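Local coordinates for protein HIT family hydrolase (Legionella pneumophila subsp. pneumophila, PDB 6D6J) that binds zinc and probably acts as a hydrolase of the histidine triad (HIT) family, built as a dimer of two identical subunits, at residues Met9-Cys14 with Lys51-Thr56; Asn94-Ser97 with Val103-Ile106; Ala42-Leu47 with Glu82-Met87; Thr24-Phe27 with Leu33-Arg36; Gly88-Phe93 with Arg114-Pro119. All blocks are in the same frame, centred on the assembly; numbering follows the deposited sequence. Where two conformers were deposited one is given.

How the contacts relate
From the N terminus, residues 9-14 lead into helix 12-17 and are met again by 51-56, so contact 1 closes a long loop at the zinc. Nested inside it is contact 4, the hairpin of strands 25-28 and 32-36. Contact 3 starts within that same loop, on strand 44-50, but closes only at 82-87, beyond helix 62-81, and therefore crosses contact 1. Strand 89-95 then serves two contacts: contact 5 spans from it to the tail at 114-119, and contact 2 is nested within, closing the short loop 98-102 that leads to zinc ligand His105. Contacts 1 and 2 share the zinc; contacts 2, 3 and 5 reach the second subunit.

Contact 1: residues Met9-Cys14 with Lys51-Thr56; sequences MNCLFC and KKHIAT. With ZN (zinc ion), chain G.
The zinc site joins Cys11 and Cys14, at the start of helix 12-17, to His53 in the loop that follows strand 44-50. Cys11 SG and Cys14 SG each lie 2.3 Å from the zinc ion, and His53 ND1 lies 2.1 Å from it. His105 supplies the fourth ligand. His53 binds with the ring nitrogen nearer its own backbone: with CG anti to the backbone N (chi1 -179°) the ring swings in to the metal, while NE2 stays on the far side.

The two sulfurs meet the imidazole differently. Cys11 SG comes in at the ring edge, close to the ring plane, 3.5 Å from His53 ND1. Cys14 SG, also 3.5 Å from His53 ND1, approaches obliquely.

Cys11 has a second task. It is the N-cap residue of helix 12-17, and its sulfur accepts the backbone N-H of Cys14 in a nearly straight bond, Cys14 N to Cys11 SG 3.4 Å at 164°. That N-H would be expected to stabilise negative charge on the sulfur. Between the cysteines, Phe13 points away from the metal into the protein, where its ring meets His107, the predicted nucleophile, edge-to-face. Two cysteines spaced as CxxC at a helix start, completed by two histidines from later loops, make this a Cys2His2 zinc site.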
# COMPACT_ATOMS: atom_id res chain seq x y z
N MET B 9 16.97 -12.07 -13.55
CA MET B 9 18.23 -12.71 -13.18
C MET B 9 18.93 -11.93 -12.07
O MET B 9 19.00 -10.70 -12.10
CB MET B 9 19.15 -12.86 -14.40
N ASN B 10 19.42 -12.66 -11.07
CA ASN B 10 20.10 -12.07 -9.92
C ASN B 10 19.19 -11.14 -9.12
O ASN B 10 19.66 -10.19 -8.50
CB ASN B 10 21.42 -11.39 -10.31
N CYS B 11 17.88 -11.40 -9.11
CA CYS B 11 16.96 -10.64 -8.27
C CYS B 11 17.23 -10.94 -6.79
O CYS B 11 17.18 -12.10 -6.37
CB CYS B 11 15.53 -11.01 -8.63
SG CYS B 11 14.31 -10.31 -7.48
N LEU B 12 17.49 -9.90 -6.00
CA LEU B 12 17.81 -10.09 -4.59
C LEU B 12 16.68 -10.77 -3.84
O LEU B 12 16.91 -11.64 -2.98
CB LEU B 12 18.08 -8.72 -3.95
CG LEU B 12 18.44 -8.72 -2.47
CD1 LEU B 12 19.79 -9.37 -2.30
CD2 LEU B 12 18.49 -7.30 -1.93
N PHE B 13 15.43 -10.40 -4.13
CA PHE B 13 14.32 -10.96 -3.38
C PHE B 13 14.01 -12.39 -3.79
O PHE B 13 13.59 -13.18 -2.94
CB PHE B 13 13.09 -10.05 -3.46
CG PHE B 13 13.23 -8.76 -2.67
CD1 PHE B 13 14.36 -8.50 -1.90
CD2 PHE B 13 12.24 -7.80 -2.73
CE1 PHE B 13 14.47 -7.31 -1.17
CE2 PHE B 13 12.35 -6.60 -2.01
CZ PHE B 13 13.47 -6.36 -1.23
N CYS B 14 14.23 -12.74 -5.07
CA CYS B 14 14.15 -14.15 -5.44
C CYS B 14 15.21 -14.95 -4.70
O CYS B 14 14.94 -16.06 -4.22
CB CYS B 14 14.29 -14.31 -6.95
SG CYS B 14 12.78 -13.91 -7.90
N LYS B 51 6.30 -14.90 -3.63
CA LYS B 51 7.39 -15.76 -4.07
C LYS B 51 7.56 -15.71 -5.59
O LYS B 51 8.68 -15.79 -6.10
CB LYS B 51 7.16 -17.18 -3.54
CG LYS B 51 7.31 -17.29 -2.03
CD LYS B 51 7.00 -18.72 -1.56
CE LYS B 51 7.42 -18.92 -0.13
NZ LYS B 51 7.16 -20.33 0.29
N LYS B 52 6.47 -15.54 -6.33
CA LYS B 52 6.55 -15.28 -7.77
C LYS B 52 7.26 -13.96 -8.03
O LYS B 52 7.02 -12.96 -7.34
CB LYS B 52 5.11 -15.19 -8.33
CG LYS B 52 5.04 -14.87 -9.83
CD LYS B 52 3.61 -14.89 -10.30
CE LYS B 52 3.50 -14.62 -11.77
NZ LYS B 52 2.13 -14.86 -12.25
N HIS B 53 8.14 -13.94 -9.04
CA HIS B 53 8.81 -12.70 -9.43
C HIS B 53 7.88 -11.84 -10.28
O HIS B 53 7.50 -12.22 -11.39
CB HIS B 53 10.09 -13.00 -10.19
CG HIS B 53 10.83 -11.77 -10.59
ND1 HIS B 53 11.71 -11.12 -9.74
CD2 HIS B 53 10.77 -11.03 -11.72
CE1 HIS B 53 12.17 -10.05 -10.35
NE2 HIS B 53 11.61 -9.96 -11.54
N ILE B 54 7.52 -10.68 -9.75
CA ILE B 54 6.77 -9.65 -10.47
C ILE B 54 7.55 -8.36 -10.23
O ILE B 54 7.82 -8.03 -9.07
CB ILE B 54 5.33 -9.52 -9.95
CG1 ILE B 54 4.57 -10.85 -10.03
CG2 ILE B 54 4.61 -8.42 -10.72
CD1 ILE B 54 3.21 -10.82 -9.32
N ALA B 55 7.92 -7.65 -11.29
CA ALA B 55 8.91 -6.58 -11.14
C ALA B 55 8.34 -5.36 -10.42
O ALA B 55 8.99 -4.83 -9.51
CB ALA B 55 9.47 -6.15 -12.50
N THR B 56 7.18 -4.86 -10.86
CA THR B 56 6.58 -3.66 -10.29
C THR B 56 5.07 -3.83 -10.20
O THR B 56 4.49 -4.72 -10.82
CB THR B 56 6.85 -2.39 -11.12
OG1 THR B 56 6.01 -2.39 -12.28
CG2 THR B 56 8.32 -2.25 -11.52
ZN ZN G . 12.49 -11.64 -7.89

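Contact 2: residues Asn94-Ser97 with Val103-Ile106; sequences NVNS and VYHI. With ZN (zinc ion), chain G.
Tyr104 presents the edge of its ring to Asn96: Asn96 OD1 sits near the ring plane, 3.3 Å from Tyr104 CE2. The two side chains cross at about a right angle. Amide and ring planes are 33° apart, but because OD1 lies near the ring plane it meets the C-H edge and not a face. The polar link goes through one water. It takes the N-H of Ser97 (water to Ser97 N 2.9 Å), is hydrogen-bonded to the phenol at 2.8 Å from Tyr104 OH, and gives a weak bond to Asn96 OD1.

The second shell holds both partners in place. The other end of the Asn96 amide, ND2, is hydrogen-bonded to Ser85 O of the second subunit, and its backbone N is bound by Gln101 OE1. Tyr104 is the centre of an inverse gamma turn, closed by a weak bond from His105 N to Val103 O, 3.0 Å. Right after this turn His105 puts ND1 2.1 Å from the zinc ion, while its NE2 is held by Pro50 O; His105 O in turn accepts from His107 ND1 in the histidine triad motif.

The contact thus spans the connection between strands 89-95 and 108-112. Asn94 and Val95 continue the sheet into the second subunit, while Val103 and His105 pack on Phe13 of helix 12-17, and His105 also rests on strand 44-50.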
# COMPACT_ATOMS: atom_id res chain seq x y z
N ASN B 94 6.22 1.12 -3.27
CA ASN B 94 6.95 2.04 -4.13
C ASN B 94 6.93 1.49 -5.55
O ASN B 94 7.07 0.27 -5.74
CB ASN B 94 8.40 2.14 -3.68
CG ASN B 94 8.54 2.86 -2.36
OD1 ASN B 94 7.62 3.55 -1.90
ND2 ASN B 94 9.72 2.76 -1.76
N VAL B 95 6.79 2.36 -6.54
CA VAL B 95 6.73 1.92 -7.93
C VAL B 95 7.73 2.74 -8.75
O VAL B 95 7.55 3.95 -8.94
CB VAL B 95 5.32 2.00 -8.52
CG1 VAL B 95 5.29 1.32 -9.90
CG2 VAL B 95 4.32 1.33 -7.57
N ASN B 96 8.75 2.06 -9.26
CA ASN B 96 9.78 2.64 -10.12
C ASN B 96 10.65 3.66 -9.38
O ASN B 96 10.44 3.94 -8.20
CB ASN B 96 9.20 3.12 -11.46
CG ASN B 96 8.97 1.97 -12.40
OD1 ASN B 96 9.73 1.01 -12.37
ND2 ASN B 96 7.91 2.02 -13.20
N SER B 97 11.66 4.19 -10.06
CA SER B 97 12.66 4.99 -9.36
C SER B 97 12.05 6.23 -8.73
O SER B 97 12.40 6.60 -7.61
CB SER B 97 13.81 5.35 -10.31
OG SER B 97 14.85 6.00 -9.59
N VAL B 103 14.64 -2.36 -5.63
CA VAL B 103 14.65 -3.78 -5.95
C VAL B 103 13.42 -4.06 -6.78
O VAL B 103 12.29 -3.78 -6.36
CB VAL B 103 14.67 -4.64 -4.67
CG1 VAL B 103 14.60 -6.12 -5.03
CG2 VAL B 103 15.92 -4.37 -3.86
N TYR B 104 13.64 -4.63 -7.97
CA TYR B 104 12.58 -4.83 -8.96
C TYR B 104 11.90 -6.19 -8.80
O TYR B 104 11.83 -7.03 -9.70
CB TYR B 104 13.07 -4.50 -10.38
CG TYR B 104 13.13 -3.00 -10.50
CD1 TYR B 104 14.23 -2.27 -10.08
CD2 TYR B 104 12.00 -2.29 -10.90
CE1 TYR B 104 14.23 -0.88 -10.11
CE2 TYR B 104 11.99 -0.92 -10.95
CZ TYR B 104 13.10 -0.22 -10.56
OH TYR B 104 13.05 1.16 -10.61
N HIS B 105 11.35 -6.38 -7.59
CA HIS B 105 10.47 -7.50 -7.23
C HIS B 105 9.50 -6.88 -6.24
O HIS B 105 9.95 -6.29 -5.25
CB HIS B 105 11.32 -8.60 -6.59
CG HIS B 105 10.56 -9.84 -6.20
ND1 HIS B 105 10.98 -11.11 -6.55
CD2 HIS B 105 9.46 -10.01 -5.42
CE1 HIS B 105 10.16 -12.00 -6.02
NE2 HIS B 105 9.24 -11.37 -5.32
N ILE B 106 8.19 -6.97 -6.51
CA ILE B 106 7.25 -6.20 -5.70
C ILE B 106 7.38 -6.56 -4.22
O ILE B 106 7.64 -7.71 -3.83
CB ILE B 106 5.80 -6.29 -6.20
CG1 ILE B 106 5.29 -7.73 -6.22
CG2 ILE B 106 5.67 -5.68 -7.57
CD1 ILE B 106 3.80 -7.81 -6.54
ZN ZN G . 12.49 -11.64 -7.89
O HOH W 1 12.38 3.02 -12.65

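Contact 3: residues Ala42-Leu47 with Glu82-Met87; sequences APTHLL and EGLSEM
A Schellman motif ends helix 62-81, and two residues of that ending, Glu82 and Leu84, rest on Thr44 and Leu46 at the start of strand 44-50. Both methyls of Leu84 take part: Leu84 CD1 lies 3.9 Å from Thr44 CG2, and Leu84 CD2 is equally close to Thr44 CB. Two residues along the strand, on the same side, Leu46 CD1 meets the aliphatic part of Glu82 at CG, 3.9 Å away, the two side chains crossing at about a right angle. The carboxylate of Glu82, beyond the bend at chi2 (-59°), lies farther from the methyl.

Thr44 divides its work. Its CG2, anti to the backbone N, faces Leu84, while the hydroxyl reaches a water 2.9 Å from Thr44 OG1. The same water donates to the carbonyl of Glu82, 2.7 Å from Glu82 O, and so ties the strand to the helix end.

Gly83, at positive phi, is the C-prime residue; its N returns to Gln80 O, and Leu84 N to Ala79 O. Leu46 also touches Leu78 of the helix, and both leucines reach Leu110 of strand 108-112. This is the alpha-on-beta layer of the HIT fold, with a long helix laid over one face of an antiparallel sheet.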
# COMPACT_ATOMS: atom_id res chain seq x y z
N ALA B 42 11.97 2.48 10.48
CA ALA B 42 11.18 2.65 11.69
C ALA B 42 11.62 1.54 12.63
O ALA B 42 12.31 0.61 12.21
CB ALA B 42 9.68 2.55 11.37
N PRO B 43 11.22 1.60 13.90
CA PRO B 43 11.72 0.59 14.84
C PRO B 43 11.41 -0.84 14.44
O PRO B 43 12.21 -1.73 14.74
CB PRO B 43 11.12 1.03 16.19
CG PRO B 43 11.05 2.54 16.06
CD PRO B 43 10.57 2.72 14.62
N THR B 44 10.28 -1.08 13.76
CA THR B 44 10.03 -2.34 13.07
C THR B 44 9.75 -2.02 11.60
O THR B 44 8.90 -1.17 11.30
CB THR B 44 8.85 -3.11 13.67
OG1 THR B 44 9.20 -3.53 14.99
CG2 THR B 44 8.49 -4.36 12.85
N HIS B 45 10.44 -2.71 10.70
CA HIS B 45 10.25 -2.50 9.26
C HIS B 45 10.32 -3.85 8.57
O HIS B 45 11.39 -4.48 8.48
CB HIS B 45 11.31 -1.52 8.75
CG HIS B 45 11.14 -1.10 7.33
ND1 HIS B 45 11.87 -0.06 6.80
CD2 HIS B 45 10.38 -1.59 6.31
CE1 HIS B 45 11.57 0.08 5.53
NE2 HIS B 45 10.66 -0.82 5.20
N LEU B 46 9.18 -4.31 8.08
CA LEU B 46 9.05 -5.62 7.45
C LEU B 46 8.70 -5.45 5.98
O LEU B 46 8.13 -4.44 5.57
CB LEU B 46 8.00 -6.47 8.19
CG LEU B 46 8.30 -6.62 9.70
CD1 LEU B 46 7.14 -7.24 10.45
CD2 LEU B 46 9.58 -7.40 9.96
N LEU B 47 9.03 -6.48 5.20
CA LEU B 47 8.73 -6.54 3.78
C LEU B 47 7.90 -7.78 3.52
O LEU B 47 8.24 -8.87 4.00
CB LEU B 47 10.03 -6.65 2.97
CG LEU B 47 11.00 -5.48 3.18
CD1 LEU B 47 12.34 -5.73 2.52
CD2 LEU B 47 10.38 -4.19 2.67
N GLU B 82 3.15 -8.83 15.23
CA GLU B 82 4.36 -8.14 15.62
C GLU B 82 4.10 -6.95 16.53
O GLU B 82 5.02 -6.18 16.82
CB GLU B 82 5.15 -7.75 14.36
CG GLU B 82 5.57 -8.97 13.52
CD GLU B 82 6.43 -9.98 14.27
OE1 GLU B 82 7.23 -9.57 15.13
OE2 GLU B 82 6.33 -11.20 13.99
N GLY B 83 2.86 -6.80 17.01
CA GLY B 83 2.59 -5.81 18.04
C GLY B 83 2.51 -4.38 17.56
O GLY B 83 2.69 -3.46 18.36
N LEU B 84 2.22 -4.15 16.28
CA LEU B 84 2.22 -2.80 15.71
C LEU B 84 0.82 -2.21 15.58
O LEU B 84 0.70 -0.99 15.39
CB LEU B 84 2.86 -2.80 14.32
CG LEU B 84 4.23 -3.48 14.21
CD1 LEU B 84 4.70 -3.44 12.75
CD2 LEU B 84 5.24 -2.81 15.15
N SER B 85 -0.22 -3.04 15.61
CA SER B 85 -1.54 -2.62 15.17
C SER B 85 -2.26 -1.73 16.17
O SER B 85 -3.04 -0.87 15.76
CB SER B 85 -2.38 -3.84 14.82
OG SER B 85 -2.42 -4.75 15.90
N GLU B 86 -2.05 -1.93 17.47
CA GLU B 86 -2.76 -1.11 18.44
C GLU B 86 -2.33 0.36 18.36
O GLU B 86 -3.17 1.26 18.34
CB GLU B 86 -2.56 -1.66 19.85
CG GLU B 86 -3.31 -2.96 20.09
CD GLU B 86 -4.81 -2.79 19.98
OE1 GLU B 86 -5.37 -1.93 20.69
OE2 GLU B 86 -5.44 -3.51 19.15
N MET B 87 -1.02 0.61 18.29
CA MET B 87 -0.57 1.99 18.14
C MET B 87 -0.79 2.48 16.72
O MET B 87 -1.18 3.63 16.53
CB MET B 87 0.90 2.11 18.52
CG MET B 87 1.15 1.89 20.00
SD MET B 87 0.42 3.15 21.06
CE MET B 87 1.53 4.51 20.70
O HOH W 2 7.64 -5.48 16.50

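Contact 4: residues Thr24-Phe27 with Leu33-Arg36; sequences TVVF and LAFR
Ala34 CB packs against two successive residues of the neighbouring strand, 3.8 Å from Val26 CG2 and 4.0 Å from Phe27 CB, where a classic beta bulge interrupts the hairpin of strands 25-28 and 32-36. On the other face of the sheet Val25 CG1 packs against Leu33 CD1 at 3.6 Å, the side chains roughly perpendicular. Phe35, also on that face, offers Val25 little more than its CB; its CG sits between the backbone N and the carbonyl carbon (chi1 55°), and the ring leads away to meet Phe13 edge-to-face. Val26 and Ala34 both touch Leu78 of helix 62-81.

The bulge is plain in the backbone bonds. Ala34 O accepts from two N-H groups, firmly from Val26 N at 2.8 Å and weakly from Phe27 N at 3.4 Å. Ala34 N then returns to Phe27 O, 2.9 Å, and at the other end Arg36 N is hydrogen-bonded to Thr24 O.

Toward the solvent edge the extended Arg36 chain runs alongside Thr24, pointing the same way. There methyl and methylene meet, Thr24 CG2 to Arg36 CD 3.9 Å. One water finishes the ladder, accepting from Thr24 N and donating to Arg36 O, 2.8 Å from that oxygen.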
# COMPACT_ATOMS: atom_id res chain seq x y z
N THR B 24 15.91 -12.51 8.01
CA THR B 24 15.05 -12.86 9.15
C THR B 24 13.63 -12.99 8.64
O THR B 24 12.94 -11.98 8.41
CB THR B 24 15.18 -11.82 10.26
OG1 THR B 24 16.51 -11.86 10.78
CG2 THR B 24 14.22 -12.10 11.39
N VAL B 25 13.19 -14.22 8.43
CA VAL B 25 11.87 -14.52 7.90
C VAL B 25 10.87 -14.55 9.05
O VAL B 25 11.10 -15.23 10.06
CB VAL B 25 11.88 -15.85 7.13
CG1 VAL B 25 10.46 -16.28 6.72
CG2 VAL B 25 12.79 -15.72 5.92
N VAL B 26 9.79 -13.79 8.92
CA VAL B 26 8.77 -13.71 9.96
C VAL B 26 7.46 -14.35 9.54
O VAL B 26 6.59 -14.55 10.39
CB VAL B 26 8.57 -12.26 10.44
CG1 VAL B 26 9.86 -11.72 11.03
CG2 VAL B 26 8.09 -11.37 9.30
N PHE B 27 7.30 -14.70 8.26
CA PHE B 27 6.10 -15.40 7.82
C PHE B 27 6.42 -16.09 6.52
O PHE B 27 7.11 -15.53 5.67
CB PHE B 27 4.90 -14.46 7.61
CG PHE B 27 3.72 -15.17 7.01
CD1 PHE B 27 2.84 -15.91 7.82
CD2 PHE B 27 3.51 -15.18 5.64
CE1 PHE B 27 1.77 -16.62 7.26
CE2 PHE B 27 2.45 -15.88 5.08
CZ PHE B 27 1.59 -16.59 5.89
N LEU B 33 6.09 -14.51 1.28
CA LEU B 33 7.15 -14.52 2.28
C LEU B 33 7.25 -13.13 2.89
O LEU B 33 7.10 -12.13 2.19
CB LEU B 33 8.49 -14.86 1.59
CG LEU B 33 9.70 -15.09 2.48
CD1 LEU B 33 9.57 -16.43 3.21
CD2 LEU B 33 10.97 -15.05 1.67
N ALA B 34 7.53 -13.07 4.19
CA ALA B 34 7.76 -11.78 4.84
C ALA B 34 9.05 -11.85 5.64
O ALA B 34 9.34 -12.87 6.28
CB ALA B 34 6.61 -11.36 5.75
N PHE B 35 9.82 -10.77 5.60
CA PHE B 35 11.13 -10.76 6.24
C PHE B 35 11.49 -9.32 6.61
O PHE B 35 10.89 -8.36 6.13
CB PHE B 35 12.21 -11.41 5.34
CG PHE B 35 12.30 -10.82 3.96
CD1 PHE B 35 11.47 -11.27 2.94
CD2 PHE B 35 13.22 -9.82 3.67
CE1 PHE B 35 11.56 -10.73 1.67
CE2 PHE B 35 13.30 -9.27 2.40
CZ PHE B 35 12.47 -9.73 1.40
N ARG B 36 12.49 -9.18 7.48
CA ARG B 36 12.90 -7.84 7.88
C ARG B 36 13.65 -7.11 6.77
O ARG B 36 14.51 -7.68 6.10
CB ARG B 36 13.83 -7.91 9.09
CG ARG B 36 13.17 -8.36 10.38
CD ARG B 36 14.15 -8.24 11.52
NE ARG B 36 13.56 -8.50 12.82
CZ ARG B 36 14.20 -8.23 13.95
NH1 ARG B 36 15.42 -7.73 13.91
NH2 ARG B 36 13.61 -8.46 15.12
O HOH W 3 16.15 -9.80 6.96

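Contact 5: residues Gly88-Phe93 with Arg114-Pro119; sequences GYRLVF and RQMTWP
Arg90, on the edge strand through which the HIT sheet continues into the second subunit, gives its main bond within this contact to Thr117 O. Arg90 NH1 lies 2.7 Å from that oxygen, which sits near the guanidinium plane, while NH1 in turn lies in the carbonyl plane; the N-H...O angle is 154°. Arg90 NH2 adds a weak bond to the same Thr117 O, and a water 2.9 Å from Arg90 NH2 carries it on to Met116 O. The second subunit supplies further acceptors: Asn94 OD1 for NE, Pro120 O for NH1 and Gly99 O for NH2. With all three nitrogens bonded, the rotation of this buried guanidinium should be fixed.

Both guanidinium faces are flanked. Met116 CB lies 3.5 Å above the plane, over its centre, with Met116 CB to Arg90 CZ 3.6 Å. Across the plane Trp118 CZ3 is offset toward the rim. Guanidinium and indole planes are 67° apart, no parallel stack: Arg90 NH2 meets the indole at its edge, 3.5 Å from Trp118 CE3. A bend at chi3 (-67°) turns the Arg90 head into this slot. Beyond it the Met116 chain folds back, and its SD sits over a face of the Arg114 guanidinium, 3.6 Å above that plane.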
# COMPACT_ATOMS: atom_id res chain seq x y z
N GLY B 88 -0.54 1.64 15.73
CA GLY B 88 -0.72 2.00 14.34
C GLY B 88 0.56 1.89 13.54
O GLY B 88 1.67 1.83 14.09
N TYR B 89 0.42 1.88 12.22
CA TYR B 89 1.54 1.56 11.33
C TYR B 89 1.20 2.05 9.93
O TYR B 89 0.08 2.48 9.66
CB TYR B 89 1.86 0.06 11.34
CG TYR B 89 0.70 -0.80 10.88
CD1 TYR B 89 -0.25 -1.28 11.78
CD2 TYR B 89 0.53 -1.10 9.53
CE1 TYR B 89 -1.33 -2.07 11.35
CE2 TYR B 89 -0.51 -1.88 9.10
CZ TYR B 89 -1.43 -2.37 10.00
OH TYR B 89 -2.46 -3.14 9.52
N ARG B 90 2.20 1.99 9.05
CA ARG B 90 2.04 2.44 7.68
C ARG B 90 2.42 1.32 6.72
O ARG B 90 3.37 0.56 6.96
CB ARG B 90 2.91 3.67 7.43
CG ARG B 90 2.87 4.20 5.98
CD ARG B 90 3.42 5.62 5.91
NE ARG B 90 2.53 6.54 6.60
CZ ARG B 90 2.88 7.72 7.11
NH1 ARG B 90 4.14 8.17 7.01
NH2 ARG B 90 1.95 8.45 7.74
N LEU B 91 1.68 1.23 5.61
CA LEU B 91 1.94 0.28 4.53
C LEU B 91 2.28 1.07 3.27
O LEU B 91 1.56 2.02 2.93
CB LEU B 91 0.70 -0.58 4.28
CG LEU B 91 0.25 -1.47 5.44
CD1 LEU B 91 -1.08 -2.11 5.14
CD2 LEU B 91 1.29 -2.52 5.75
N VAL B 92 3.36 0.69 2.58
CA VAL B 92 3.82 1.45 1.42
C VAL B 92 4.19 0.50 0.28
O VAL B 92 5.00 -0.42 0.48
CB VAL B 92 5.06 2.31 1.76
CG1 VAL B 92 5.47 3.14 0.54
CG2 VAL B 92 4.78 3.22 2.96
N PHE B 93 3.68 0.77 -0.93
CA PHE B 93 4.26 0.22 -2.16
C PHE B 93 4.96 1.34 -2.89
O PHE B 93 4.36 2.39 -3.16
CB PHE B 93 3.21 -0.34 -3.14
CG PHE B 93 2.58 -1.66 -2.76
CD1 PHE B 93 3.32 -2.85 -2.77
CD2 PHE B 93 1.21 -1.72 -2.49
CE1 PHE B 93 2.69 -4.06 -2.48
CE2 PHE B 93 0.60 -2.93 -2.19
CZ PHE B 93 1.33 -4.09 -2.20
N ARG B 114 6.85 3.61 15.89
CA ARG B 114 6.91 5.02 16.21
C ARG B 114 5.75 5.70 15.50
O ARG B 114 5.09 5.11 14.64
CB ARG B 114 8.22 5.66 15.75
CG ARG B 114 8.43 5.66 14.24
CD ARG B 114 9.59 6.58 13.86
NE ARG B 114 10.05 6.37 12.48
CZ ARG B 114 9.52 6.95 11.40
NH1 ARG B 114 8.47 7.76 11.52
NH2 ARG B 114 10.02 6.70 10.19
N GLN B 115 5.52 6.96 15.85
CA GLN B 115 4.57 7.76 15.09
C GLN B 115 5.09 7.96 13.66
O GLN B 115 6.23 8.42 13.46
CB GLN B 115 4.38 9.12 15.77
CG GLN B 115 3.43 10.04 15.00
CD GLN B 115 2.00 9.53 15.04
OE1 GLN B 115 1.45 9.30 16.11
NE2 GLN B 115 1.40 9.33 13.88
N MET B 116 4.28 7.59 12.68
CA MET B 116 4.59 7.87 11.28
C MET B 116 4.06 9.26 10.95
O MET B 116 2.99 9.65 11.42
CB MET B 116 3.96 6.80 10.39
CG MET B 116 4.35 5.36 10.80
SD MET B 116 6.13 5.04 10.86
CE MET B 116 6.59 5.32 9.15
N THR B 117 4.82 10.02 10.16
CA THR B 117 4.55 11.44 9.96
C THR B 117 4.15 11.72 8.52
O THR B 117 4.17 10.84 7.65
CB THR B 117 5.77 12.29 10.38
OG1 THR B 117 6.87 11.97 9.53
CG2 THR B 117 6.14 12.02 11.84
N TRP B 118 3.76 12.96 8.27
CA TRP B 118 3.18 13.34 6.99
C TRP B 118 3.94 14.55 6.47
O TRP B 118 4.19 15.49 7.23
CB TRP B 118 1.69 13.68 7.18
CG TRP B 118 0.85 13.52 5.93
CD1 TRP B 118 0.16 14.49 5.25
CD2 TRP B 118 0.60 12.29 5.24
NE1 TRP B 118 -0.51 13.94 4.19
CE2 TRP B 118 -0.26 12.59 4.15
CE3 TRP B 118 1.00 10.96 5.44
CZ2 TRP B 118 -0.71 11.61 3.27
CZ3 TRP B 118 0.55 9.99 4.56
CH2 TRP B 118 -0.29 10.32 3.49
N PRO B 119 4.34 14.56 5.19
CA PRO B 119 4.02 13.60 4.13
C PRO B 119 4.82 12.29 4.26
O PRO B 119 5.82 12.24 4.98
CB PRO B 119 4.49 14.32 2.85
CG PRO B 119 5.62 15.21 3.32
CD PRO B 119 5.17 15.69 4.69
O HOH W 4 2.79 3.83 15.74
O HOH W 5 1.29 10.74 9.33